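Local coordinates for protein 6-phosphogluconate dehydrogenase, NAD-binding (Mycolicibacterium smegmatis MC2 155, PDB 6SMT) that reduces imines with S-enantioselectivity as an NADPH-binding imine reductase, a dimeric relative of the 6-phosphogluconate and 3-hydroxyisobutyrate dehydrogenases, at residues B[121-126]-B[170-175]; B[9-14]-B[153-158]; B[37-42]-B[61-66]. All blocks are in the same frame, centred on the assembly; numbering follows the deposited sequence.

Contact 1 of 3, residues B[121-126]-B[170-175]; sequences YLDGAI and GRAAAF. With NDP (NADPH dihydro-nicotinamide-adenine-dinucleotide phosphate), chain L.
Asp123 and Ala125 on strand 120-126 meet Ala172 and Ala173 in the first turn of helix 171-199. The contact joins the Rossmann-type NADPH-binding domain to the long helix that leads into the C-terminal domain. Strand and helix run nearly parallel, at 15°, with 7.2 Å between their axes. The helix side of the contact is made largely of alanine methyls. The methyl of Ala172 is directed at the strand and sits 4.0 Å from the backbone oxygen Asp123 O. Two residues further along the strand, the Ala125 methyl rests on the carbonyl oxygen of Ala172, with CB and O 4.1 Å apart. Ala172 and Ala125 thus each set a methyl against a peptide oxygen of the other segment.

Asp123 does the polar work. Its CG stands anti to the backbone N (chi1 -162°), which carries the carboxylate out beside the helix start. OD2 passes the Ala173 methyl and accepts a hydrogen bond from a bound water. The same water accepts from Ala173 N, one of the amides of the first helical turn, so it links the carboxylate to the helix start. The positive end of the helix dipole would be expected to favour the charged form of Asp123. The other carboxylate oxygen, OD1, uses its anti lone pair to accept from Tyr121 OH, 2.6 Å away. The two oxygens are therefore tied to different partners, and this limits rotation of the carboxylate.

Arg171 points away from the strand and forms a salt bridge with Glu206 of the second subunit. At the strand end Ile126 borders the cofactor: its carbonyl O lies 3.2 Å from C5N of the NADPH nicotinamide ring.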
loop_
_atom_site.group_PDB
_atom_site.type_symbol
_atom_site.label_atom_id
_atom_site.label_comp_id
_atom_site.label_asym_id
_atom_site.label_seq_id
_atom_site.Cartn_x
_atom_site.Cartn_y
_atom_site.Cartn_z
ATOM N N TYR B 121 2.548 25.116 23.093
ATOM C CA TYR B 121 1.904 24.149 22.174
ATOM C C TYR B 121 2.927 23.238 21.574
ATOM O O TYR B 121 3.969 23.697 21.091
ATOM C CB TYR B 121 1.170 24.898 21.053
ATOM C CG TYR B 121 0.385 24.006 20.128
ATOM C CD1 TYR B 121 -0.798 23.437 20.519
ATOM C CD2 TYR B 121 0.819 23.756 18.867
ATOM C CE1 TYR B 121 -1.528 22.656 19.668
ATOM C CE2 TYR B 121 0.084 23.000 17.975
ATOM C CZ TYR B 121 -1.070 22.375 18.394
ATOM O OH TYR B 121 -1.830 21.597 17.546
ATOM N N LEU B 122 2.597 21.955 21.508
ATOM C CA LEU B 122 3.261 21.014 20.586
ATOM C C LEU B 122 2.199 20.539 19.622
ATOM O O LEU B 122 1.051 20.309 20.042
ATOM C CB LEU B 122 3.905 19.800 21.246
ATOM C CG LEU B 122 5.002 20.126 22.200
ATOM C CD1 LEU B 122 5.392 18.853 22.972
ATOM C CD2 LEU B 122 6.203 20.674 21.466
ATOM N N ASP B 123 2.526 20.262 18.374
ATOM C CA ASP B 123 1.623 19.556 17.457
ATOM C C ASP B 123 2.085 18.120 17.351
ATOM O O ASP B 123 3.303 17.851 17.339
ATOM C CB ASP B 123 1.636 20.181 16.054
ATOM C CG ASP B 123 0.382 19.715 15.292
ATOM O OD1 ASP B 123 -0.749 19.964 15.817
ATOM O OD2 ASP B 123 0.521 18.976 14.236
ATOM N N GLY B 124 1.161 17.178 17.322
ATOM C CA GLY B 124 1.516 15.771 17.190
ATOM C C GLY B 124 0.615 15.047 16.214
ATOM O O GLY B 124 -0.438 15.544 15.857
ATOM N N ALA B 125 1.129 13.970 15.667
ATOM C CA ALA B 125 0.427 13.138 14.699
ATOM C C ALA B 125 0.630 11.685 15.109
ATOM O O ALA B 125 1.773 11.184 15.166
ATOM C CB ALA B 125 0.932 13.372 13.327
ATOM N N ILE B 126 -0.468 11.020 15.385
ATOM C CA ILE B 126 -0.497 9.589 15.737
ATOM C C ILE B 126 -0.570 8.759 14.467
ATOM O O ILE B 126 -1.463 8.964 13.635
ATOM C CB ILE B 126 -1.696 9.262 16.649
ATOM C CG1 ILE B 126 -1.705 10.142 17.913
ATOM C CG2 ILE B 126 -1.695 7.754 16.993
ATOM C CD1 ILE B 126 -3.045 10.140 18.568
ATOM N N GLY B 170 4.410 23.156 12.241
ATOM C CA GLY B 170 3.735 22.457 11.171
ATOM C C GLY B 170 4.381 21.175 10.751
ATOM O O GLY B 170 3.852 20.548 9.846
ATOM N N ARG B 171 5.554 20.840 11.259
ATOM C CA ARG B 171 6.328 19.780 10.579
ATOM C C ARG B 171 5.781 18.393 10.873
ATOM O O ARG B 171 5.924 17.542 9.963
ATOM C CB ARG B 171 7.804 19.944 10.892
ATOM C CG ARG B 171 8.729 19.209 9.925
ATOM C CD ARG B 171 10.203 19.601 10.051
ATOM N NE ARG B 171 10.880 19.207 8.851
ATOM C CZ ARG B 171 11.667 18.155 8.732
ATOM N NH1 ARG B 171 11.950 17.368 9.751
ATOM N NH2 ARG B 171 12.165 17.870 7.534
ATOM N N ALA B 172 5.204 18.103 12.040
ATOM C CA ALA B 172 4.601 16.771 12.225
ATOM C C ALA B 172 3.450 16.577 11.271
ATOM O O ALA B 172 3.273 15.496 10.712
ATOM C CB ALA B 172 4.234 16.609 13.674
ATOM N N ALA B 173 2.674 17.640 11.065
ATOM C CA ALA B 173 1.583 17.571 10.091
ATOM C C ALA B 173 2.102 17.336 8.697
ATOM O O ALA B 173 1.391 16.709 7.921
ATOM C CB ALA B 173 0.712 18.823 10.192
ATOM N N ALA B 174 3.256 17.896 8.340
ATOM C CA ALA B 174 3.805 17.650 7.025
ATOM C C ALA B 174 4.148 16.188 6.862
ATOM O O ALA B 174 3.860 15.592 5.773
ATOM C CB ALA B 174 5.009 18.500 6.781
ATOM N N PHE B 175 4.786 15.554 7.856
ATOM C CA PHE B 175 4.950 14.113 7.761
ATOM C C PHE B 175 3.596 13.422 7.672
ATOM O O PHE B 175 3.434 12.443 6.908
ATOM C CB PHE B 175 5.690 13.586 9.009
ATOM C CG PHE B 175 7.186 13.781 9.004
ATOM C CD1 PHE B 175 7.799 14.991 9.312
ATOM C CD2 PHE B 175 8.018 12.727 8.710
ATOM C CE1 PHE B 175 9.182 15.145 9.259
ATOM C CE2 PHE B 175 9.399 12.907 8.627
ATOM C CZ PHE B 175 9.969 14.062 8.984
HETATM P PA NDP L . -12.834 11.274 14.892
HETATM O O1A NDP L . -11.758 11.744 13.958
HETATM O O2A NDP L . -14.053 10.592 14.355
HETATM O O5B NDP L . -13.248 12.489 15.823
HETATM C C5B NDP L . -14.286 12.242 16.790
HETATM C C4B NDP L . -14.057 13.149 17.972
HETATM O O4B NDP L . -14.092 14.547 17.568
HETATM C C3B NDP L . -15.171 13.003 19.029
HETATM O O3B NDP L . -14.665 13.233 20.330
HETATM C C2B NDP L . -16.113 14.112 18.612
HETATM O O2B NDP L . -17.008 14.628 19.593
HETATM C C1B NDP L . -15.084 15.193 18.344
HETATM N N9A NDP L . -15.588 16.335 17.590
HETATM C C8A NDP L . -15.979 16.382 16.271
HETATM N N7A NDP L . -16.364 17.580 15.899
HETATM C C5A NDP L . -16.238 18.371 17.029
HETATM C C6A NDP L . -16.531 19.729 17.315
HETATM N N6A NDP L . -16.934 20.611 16.405
HETATM N N1A NDP L . -16.302 20.157 18.575
HETATM C C2A NDP L . -15.845 19.306 19.498
HETATM N N3A NDP L . -15.560 18.008 19.351
HETATM C C4A NDP L . -15.798 17.598 18.100
HETATM O O3 NDP L . -12.284 10.280 16.024
HETATM P PN NDP L . -11.042 9.387 16.323
HETATM O O1N NDP L . -11.017 9.151 17.767
HETATM O O2N NDP L . -11.069 8.202 15.425
HETATM O O5D NDP L . -9.768 10.244 15.845
HETATM C C5D NDP L . -9.396 11.436 16.528
HETATM C C4D NDP L . -8.208 12.000 15.787
HETATM O O4D NDP L . -7.125 11.041 15.898
HETATM C C3D NDP L . -8.407 12.282 14.292
HETATM O O3D NDP L . -7.811 13.505 13.878
HETATM C C2D NDP L . -7.702 11.107 13.638
HETATM O O2D NDP L . -7.203 11.343 12.324
HETATM C C1D NDP L . -6.590 10.778 14.599
HETATM N N1N NDP L . -6.166 9.365 14.567
HETATM C C2N NDP L . -7.083 8.361 14.731
HETATM C C3N NDP L . -6.736 7.057 14.620
HETATM C C7N NDP L . -7.710 5.958 14.782
HETATM O O7N NDP L . -7.263 4.802 14.604
HETATM N N7N NDP L . -8.968 6.174 15.128
HETATM C C4N NDP L . -5.375 6.689 14.289
HETATM C C5N NDP L . -4.431 7.783 14.187
HETATM C C6N NDP L . -4.805 9.033 14.354
HETATM P P2B NDP L . -18.382 13.794 19.843
HETATM O O1X NDP L . -19.240 14.794 20.676
HETATM O O2X NDP L . -19.001 13.557 18.468
HETATM O O3X NDP L . -18.099 12.519 20.528
HETATM O O HOH W 1 2.828 19.642 13.040
#

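Contact 2 of 3, residues B[9-14]-B[153-158]; sequences TTPTVT and RGVLDT
The backbones of 9-14 and 153-158 come closest at Pro11 and Val155, whose CA atoms are 7.2 Å apart, where the lead-in to strand 12-16 passes the last turn of helix 146-156. Val155 is the one helix residue that touches the other segment. Its two methyls divide the work. CG1 lies anti to the backbone N (chi1 163°) and meets CG2 of Val13 tip to tip at 3.6 Å. Val13 is modelled in two conformers and this distance belongs to one of them, so the pairing is less certain. CG2 points to the other partner and lies against the proline ring, 3.5 Å from Pro11 CB, a snug carbon pair. CG of the same ring is 3.7 Å from Val155 CG2, so the methyl rests beside the CB-CG bond. The proline and the valine lie alongside each other and point in opposing directions, unlike the head-on valine pair. The contact is purely apolar.

Polar bonds within 153-158 include two to Val155 O. It accepts from both Thr158 N and Thr158 OG1, the hydroxyl coming in nearly along the C=O axis at 2.9 Å.

Val13 also packs on Leu29 of helix 20-31, and Thr158 touches the same leucine, so that helix borders the contact. Pro11 leans on His34 in the loop before strand 35-39. Leu156 turns to Leu162 of strand 161-164, while the backbone of Val13 pairs with strand 35-39 and that of Thr14 with strand 69-72.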
loop_
_atom_site.group_PDB
_atom_site.type_symbol
_atom_site.label_atom_id
_atom_site.label_comp_id
_atom_site.label_asym_id
_atom_site.label_seq_id
_atom_site.Cartn_x
_atom_site.Cartn_y
_atom_site.Cartn_z
ATOM N N THR B 9 4.238 15.367 42.456
ATOM C CA THR B 9 4.948 14.306 41.699
ATOM C C THR B 9 4.029 13.834 40.545
ATOM O O THR B 9 4.472 13.888 39.363
ATOM C CB THR B 9 5.417 13.182 42.648
ATOM N N THR B 10 2.799 13.399 40.840
ATOM C CA THR B 10 2.058 12.471 39.932
ATOM C C THR B 10 1.589 13.306 38.754
ATOM O O THR B 10 0.855 14.282 38.937
ATOM C CB THR B 10 0.783 11.851 40.496
ATOM O OG1 THR B 10 1.206 11.232 41.703
ATOM C CG2 THR B 10 0.169 10.816 39.584
ATOM N N PRO B 11 1.969 12.919 37.544
ATOM C CA PRO B 11 1.569 13.751 36.409
ATOM C C PRO B 11 0.062 13.899 36.230
ATOM O O PRO B 11 -0.695 12.941 36.360
ATOM C CB PRO B 11 2.111 12.985 35.210
ATOM C CG PRO B 11 3.267 12.141 35.742
ATOM C CD PRO B 11 2.845 11.803 37.142
ATOM N N THR B 12 -0.327 15.088 35.766
ATOM C CA THR B 12 -1.730 15.394 35.458
ATOM C C THR B 12 -1.834 15.597 33.971
ATOM O O THR B 12 -1.007 16.321 33.393
ATOM C CB THR B 12 -2.252 16.597 36.204
ATOM O OG1 THR B 12 -1.406 17.747 36.036
ATOM C CG2 THR B 12 -2.349 16.228 37.669
ATOM N N VAL B 13 -2.770 14.862 33.365
ATOM C CA VAL B 13 -3.067 14.935 31.906
ATOM C C VAL B 13 -4.561 15.077 31.707
ATOM O O VAL B 13 -5.356 14.391 32.335
ATOM C CB VAL B 13 -2.503 13.730 31.147
ATOM C CG1 VAL B 13 -2.597 13.995 29.654
ATOM C CG2 VAL B 13 -1.063 13.415 31.565
ATOM N N THR B 14 -4.944 15.939 30.787
ATOM C CA THR B 14 -6.320 16.056 30.325
ATOM C C THR B 14 -6.401 15.549 28.889
ATOM O O THR B 14 -5.507 15.855 28.084
ATOM C CB THR B 14 -6.858 17.473 30.363
ATOM O OG1 THR B 14 -6.965 17.798 31.761
ATOM C CG2 THR B 14 -8.214 17.643 29.736
ATOM N N ARG B 153 8.011 14.420 27.624
ATOM C CA ARG B 153 8.352 13.129 26.961
ATOM C C ARG B 153 8.109 12.012 27.952
ATOM O O ARG B 153 7.690 10.966 27.486
ATOM C CB ARG B 153 9.849 13.170 26.559
ATOM C CG ARG B 153 10.314 11.946 25.794
ATOM C CD ARG B 153 11.815 11.890 25.612
ATOM N NE ARG B 153 12.107 11.380 24.274
ATOM C CZ ARG B 153 11.751 10.176 23.828
ATOM N NH1 ARG B 153 11.163 9.312 24.622
ATOM N NH2 ARG B 153 12.007 9.818 22.576
ATOM N N GLY B 154 8.306 12.203 29.247
ATOM C CA GLY B 154 8.147 11.125 30.245
ATOM C C GLY B 154 6.694 10.686 30.377
ATOM O O GLY B 154 6.425 9.481 30.441
ATOM N N VAL B 155 5.748 11.592 30.368
ATOM C CA VAL B 155 4.302 11.259 30.279
ATOM C C VAL B 155 4.033 10.665 28.905
ATOM O O VAL B 155 3.358 9.637 28.762
ATOM C CB VAL B 155 3.456 12.483 30.597
ATOM C CG1 VAL B 155 2.026 12.338 30.138
ATOM C CG2 VAL B 155 3.584 12.746 32.083
ATOM N N LEU B 156 4.494 11.323 27.848
ATOM C CA LEU B 156 4.075 10.926 26.481
ATOM C C LEU B 156 4.611 9.515 26.192
ATOM O O LEU B 156 4.043 8.829 25.347
ATOM C CB LEU B 156 4.616 11.968 25.498
ATOM C CG LEU B 156 3.944 13.356 25.537
ATOM C CD1 LEU B 156 4.698 14.365 24.749
ATOM C CD2 LEU B 156 2.495 13.329 25.139
ATOM N N ASP B 157 5.783 9.150 26.701
ATOM C CA ASP B 157 6.394 7.839 26.361
ATOM C C ASP B 157 5.500 6.671 26.746
ATOM O O ASP B 157 5.679 5.624 26.139
ATOM C CB ASP B 157 7.679 7.636 27.164
ATOM C CG ASP B 157 8.938 8.205 26.551
ATOM O OD1 ASP B 157 8.985 8.318 25.295
ATOM O OD2 ASP B 157 9.858 8.568 27.333
ATOM N N THR B 158 4.497 6.880 27.621
ATOM C CA THR B 158 3.565 5.806 27.962
ATOM C C THR B 158 2.630 5.531 26.768
ATOM O O THR B 158 2.026 4.469 26.750
ATOM C CB THR B 158 2.741 6.135 29.219
ATOM O OG1 THR B 158 1.842 7.204 29.001
ATOM C CG2 THR B 158 3.581 6.599 30.377
#

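Contact 3 of 3, residues B[37-42]-B[61-66]. With NDP (NADPH dihydro-nicotinamide-adenine-dinucleotide phosphate), chain L.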
loop_
_atom_site.group_PDB
_atom_site.type_symbol
_atom_site.label_atom_id
_atom_site.label_comp_id
_atom_site.label_asym_id
_atom_site.label_seq_id
_atom_site.Cartn_x
_atom_site.Cartn_y
_atom_site.Cartn_z
ATOM N N THR B 37 -7.857 13.562 33.489
ATOM C CA THR B 37 -9.165 14.217 33.390
ATOM C C THR B 37 -9.612 14.114 31.954
ATOM O O THR B 37 -8.821 14.426 31.053
ATOM C CB THR B 37 -9.079 15.665 33.878
ATOM O OG1 THR B 37 -8.665 15.682 35.254
ATOM C CG2 THR B 37 -10.350 16.462 33.710
ATOM N N VAL B 38 -10.891 13.879 31.737
ATOM C CA VAL B 38 -11.428 13.742 30.367
ATOM C C VAL B 38 -12.554 14.701 30.139
ATOM O O VAL B 38 -13.288 15.073 31.072
ATOM C CB VAL B 38 -11.796 12.312 30.019
ATOM C CG1 VAL B 38 -10.644 11.405 30.185
ATOM C CG2 VAL B 38 -12.951 11.766 30.866
ATOM N N TRP B 39 -12.753 15.102 28.894
ATOM C CA TRP B 39 -13.854 15.964 28.415
ATOM C C TRP B 39 -14.225 15.547 27.021
ATOM O O TRP B 39 -13.312 15.185 26.223
ATOM C CB TRP B 39 -13.522 17.441 28.496
ATOM C CG TRP B 39 -14.618 18.306 27.938
ATOM C CD1 TRP B 39 -15.685 18.862 28.633
ATOM C CD2 TRP B 39 -14.829 18.678 26.584
ATOM N NE1 TRP B 39 -16.537 19.502 27.756
ATOM C CE2 TRP B 39 -16.019 19.447 26.476
ATOM C CE3 TRP B 39 -14.099 18.443 25.408
ATOM C CZ2 TRP B 39 -16.480 19.969 25.264
ATOM C CZ3 TRP B 39 -14.601 18.896 24.221
ATOM C CH2 TRP B 39 -15.745 19.694 24.140
ATOM N N ASN B 40 -15.511 15.530 26.694
ATOM C CA ASN B 40 -15.999 15.341 25.316
ATOM C C ASN B 40 -17.202 16.233 25.113
ATOM O O ASN B 40 -18.002 16.373 26.091
ATOM C CB ASN B 40 -16.241 13.888 25.086
ATOM C CG ASN B 40 -16.512 13.564 23.652
ATOM O OD1 ASN B 40 -15.587 13.774 22.830
ATOM N ND2 ASN B 40 -17.632 12.964 23.328
ATOM N N ARG B 41 -17.369 16.670 23.899
ATOM C CA ARG B 41 -18.583 17.433 23.512
ATOM C C ARG B 41 -19.804 16.620 23.947
ATOM O O ARG B 41 -20.776 17.222 24.542
ATOM C CB ARG B 41 -18.552 17.687 22.005
ATOM C CG ARG B 41 -19.877 18.250 21.484
ATOM C CD ARG B 41 -19.788 18.471 20.014
ATOM N NE ARG B 41 -19.539 17.318 19.241
ATOM C CZ ARG B 41 -19.483 17.325 17.932
ATOM N NH1 ARG B 41 -19.643 18.441 17.258
ATOM N NH2 ARG B 41 -19.261 16.207 17.300
ATOM N N THR B 42 -19.863 15.353 23.622
ATOM C CA THR B 42 -20.892 14.368 24.061
ATOM C C THR B 42 -20.475 13.727 25.370
ATOM O O THR B 42 -19.664 12.818 25.407
ATOM C CB THR B 42 -21.159 13.331 22.980
ATOM O OG1 THR B 42 -21.456 14.036 21.793
ATOM C CG2 THR B 42 -22.303 12.393 23.350
ATOM N N ALA B 61 -12.666 24.544 29.524
ATOM C CA ALA B 61 -11.859 25.336 30.461
ATOM C C ALA B 61 -11.571 24.559 31.739
ATOM O O ALA B 61 -10.459 24.548 32.210
ATOM C CB ALA B 61 -12.626 26.613 30.788
ATOM N N ALA B 62 -12.581 23.944 32.336
ATOM C CA ALA B 62 -12.365 23.181 33.575
ATOM C C ALA B 62 -11.468 21.958 33.330
ATOM O O ALA B 62 -10.592 21.691 34.160
ATOM C CB ALA B 62 -13.678 22.745 34.174
ATOM N N ALA B 63 -11.622 21.356 32.168
ATOM C CA ALA B 63 -10.766 20.189 31.815
ATOM C C ALA B 63 -9.303 20.625 31.726
ATOM O O ALA B 63 -8.454 19.954 32.301
ATOM C CB ALA B 63 -11.296 19.591 30.550
ATOM N N ILE B 64 -9.019 21.661 30.964
ATOM C CA ILE B 64 -7.635 22.127 30.755
ATOM C C ILE B 64 -7.056 22.647 32.081
ATOM O O ILE B 64 -5.936 22.333 32.462
ATOM C CB ILE B 64 -7.583 23.125 29.592
ATOM C CG1 ILE B 64 -7.838 22.348 28.304
ATOM C CG2 ILE B 64 -6.257 23.845 29.592
ATOM C CD1 ILE B 64 -7.991 23.204 27.131
ATOM N N ALA B 65 -7.890 23.356 32.866
ATOM C CA ALA B 65 -7.364 23.885 34.145
ATOM C C ALA B 65 -7.020 22.809 35.139
ATOM O O ALA B 65 -6.247 23.102 36.090
ATOM C CB ALA B 65 -8.401 24.836 34.741
ATOM N N ALA B 66 -7.492 21.569 34.972
ATOM C CA ALA B 66 -7.242 20.468 35.905
ATOM C C ALA B 66 -5.814 19.933 35.814
ATOM O O ALA B 66 -5.363 19.235 36.733
ATOM C CB ALA B 66 -8.222 19.397 35.679
HETATM P PA NDP L . -12.834 11.274 14.892
HETATM O O1A NDP L . -11.758 11.744 13.958
HETATM O O2A NDP L . -14.053 10.592 14.355
HETATM O O5B NDP L . -13.248 12.489 15.823
HETATM C C5B NDP L . -14.286 12.242 16.790
HETATM C C4B NDP L . -14.057 13.149 17.972
HETATM O O4B NDP L . -14.092 14.547 17.568
HETATM C C3B NDP L . -15.171 13.003 19.029
HETATM O O3B NDP L . -14.665 13.233 20.330
HETATM C C2B NDP L . -16.113 14.112 18.612
HETATM O O2B NDP L . -17.008 14.628 19.593
HETATM C C1B NDP L . -15.084 15.193 18.344
HETATM N N9A NDP L . -15.588 16.335 17.590
HETATM C C8A NDP L . -15.979 16.382 16.271
HETATM N N7A NDP L . -16.364 17.580 15.899
HETATM C C5A NDP L . -16.238 18.371 17.029
HETATM C C6A NDP L . -16.531 19.729 17.315
HETATM N N6A NDP L . -16.934 20.611 16.405
HETATM N N1A NDP L . -16.302 20.157 18.575
HETATM C C2A NDP L . -15.845 19.306 19.498
HETATM N N3A NDP L . -15.560 18.008 19.351
HETATM C C4A NDP L . -15.798 17.598 18.100
HETATM O O3 NDP L . -12.284 10.280 16.024
HETATM P PN NDP L . -11.042 9.387 16.323
HETATM O O1N NDP L . -11.017 9.151 17.767
HETATM O O2N NDP L . -11.069 8.202 15.425
HETATM O O5D NDP L . -9.768 10.244 15.845
HETATM C C5D NDP L . -9.396 11.436 16.528
HETATM C C4D NDP L . -8.208 12.000 15.787
HETATM O O4D NDP L . -7.125 11.041 15.898
HETATM C C3D NDP L . -8.407 12.282 14.292
HETATM O O3D NDP L . -7.811 13.505 13.878
HETATM C C2D NDP L . -7.702 11.107 13.638
HETATM O O2D NDP L . -7.203 11.343 12.324
HETATM C C1D NDP L . -6.590 10.778 14.599
HETATM N N1N NDP L . -6.166 9.365 14.567
HETATM C C2N NDP L . -7.083 8.361 14.731
HETATM C C3N NDP L . -6.736 7.057 14.620
HETATM C C7N NDP L . -7.710 5.958 14.782
HETATM O O7N NDP L . -7.263 4.802 14.604
HETATM N N7N NDP L . -8.968 6.174 15.128
HETATM C C4N NDP L . -5.375 6.689 14.289
HETATM C C5N NDP L . -4.431 7.783 14.187
HETATM C C6N NDP L . -4.805 9.033 14.354
HETATM P P2B NDP L . -18.382 13.794 19.843
HETATM O O1X NDP L . -19.240 14.794 20.676
HETATM O O2X NDP L . -19.001 13.557 18.468
HETATM O O3X NDP L . -18.099 12.519 20.528
#
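Strand 35-39 is the second strand of the Rossmann fold, and the loop after it binds the 2'-phosphate of NADPH. Helix 60-65 packs on the strand through small groups. Trp39 CG is anti to the backbone N (chi1 177°); its CB meets the Ala63 methyl at 3.7 Å, and the indole lies oblique to that methyl. Nearer the strand start, Thr37 OG1 is 3.8 Å from Ala66 CB.

Beyond Trp39 the chain turns polar. Asn40 OD1 accepts from the adenosine ribose hydroxyl O3B at 2.7 Å. Asn40 ND2 gives one N-H to phosphate oxygen O3X and the other to Thr42 O, which fixes the rotation of the amide about chi2. Arg41 bends at chi3 (61°) and lays one guanidinium face over the adenine, with C5A 3.3 Å above its plane. Its edge meets the phosphate: NE donates to O1X at 2.9 Å in a nearly straight bond (176°), and NH2 donates to O2X. Thr42 OG1 also donates to O1X, at 2.6 Å. This grip on the phosphate is consistent with use of NADPH.

Around the contact, strand 35-39 lies between strands 12-16 and 55-56 in the sheet. Ala63 O accepts from Thr14 OG1 of strand 12-16, and Trp39 and Ile64 both reach Leu16 on that strand and helix 77-87 beyond.

Overall arrangement
All three contacts pack a helix against strands or strand approaches of one sheet. Contacts 2 and 3 are neighbours at its 12-16 and 35-39 strands, both partly buried. They touch directly through backbone pairing of these strands, with Val13 O 2.9 Å from Thr37 N. Contact 1 is buried, nearer the chain centre, and joins the sheet to the C-terminal domain. Its nearest atoms are about 5 Å from contact 2 and 10 Å from contact 3. Contact 1 adds a water bridge to alanine packing, contact 2 is apolar throughout, and contact 3 joins alanine packing to a polar, phosphate-binding loop. Contacts 1 and 3 meet the same NADPH, at the nicotinamide and at the adenosine phosphate respectively.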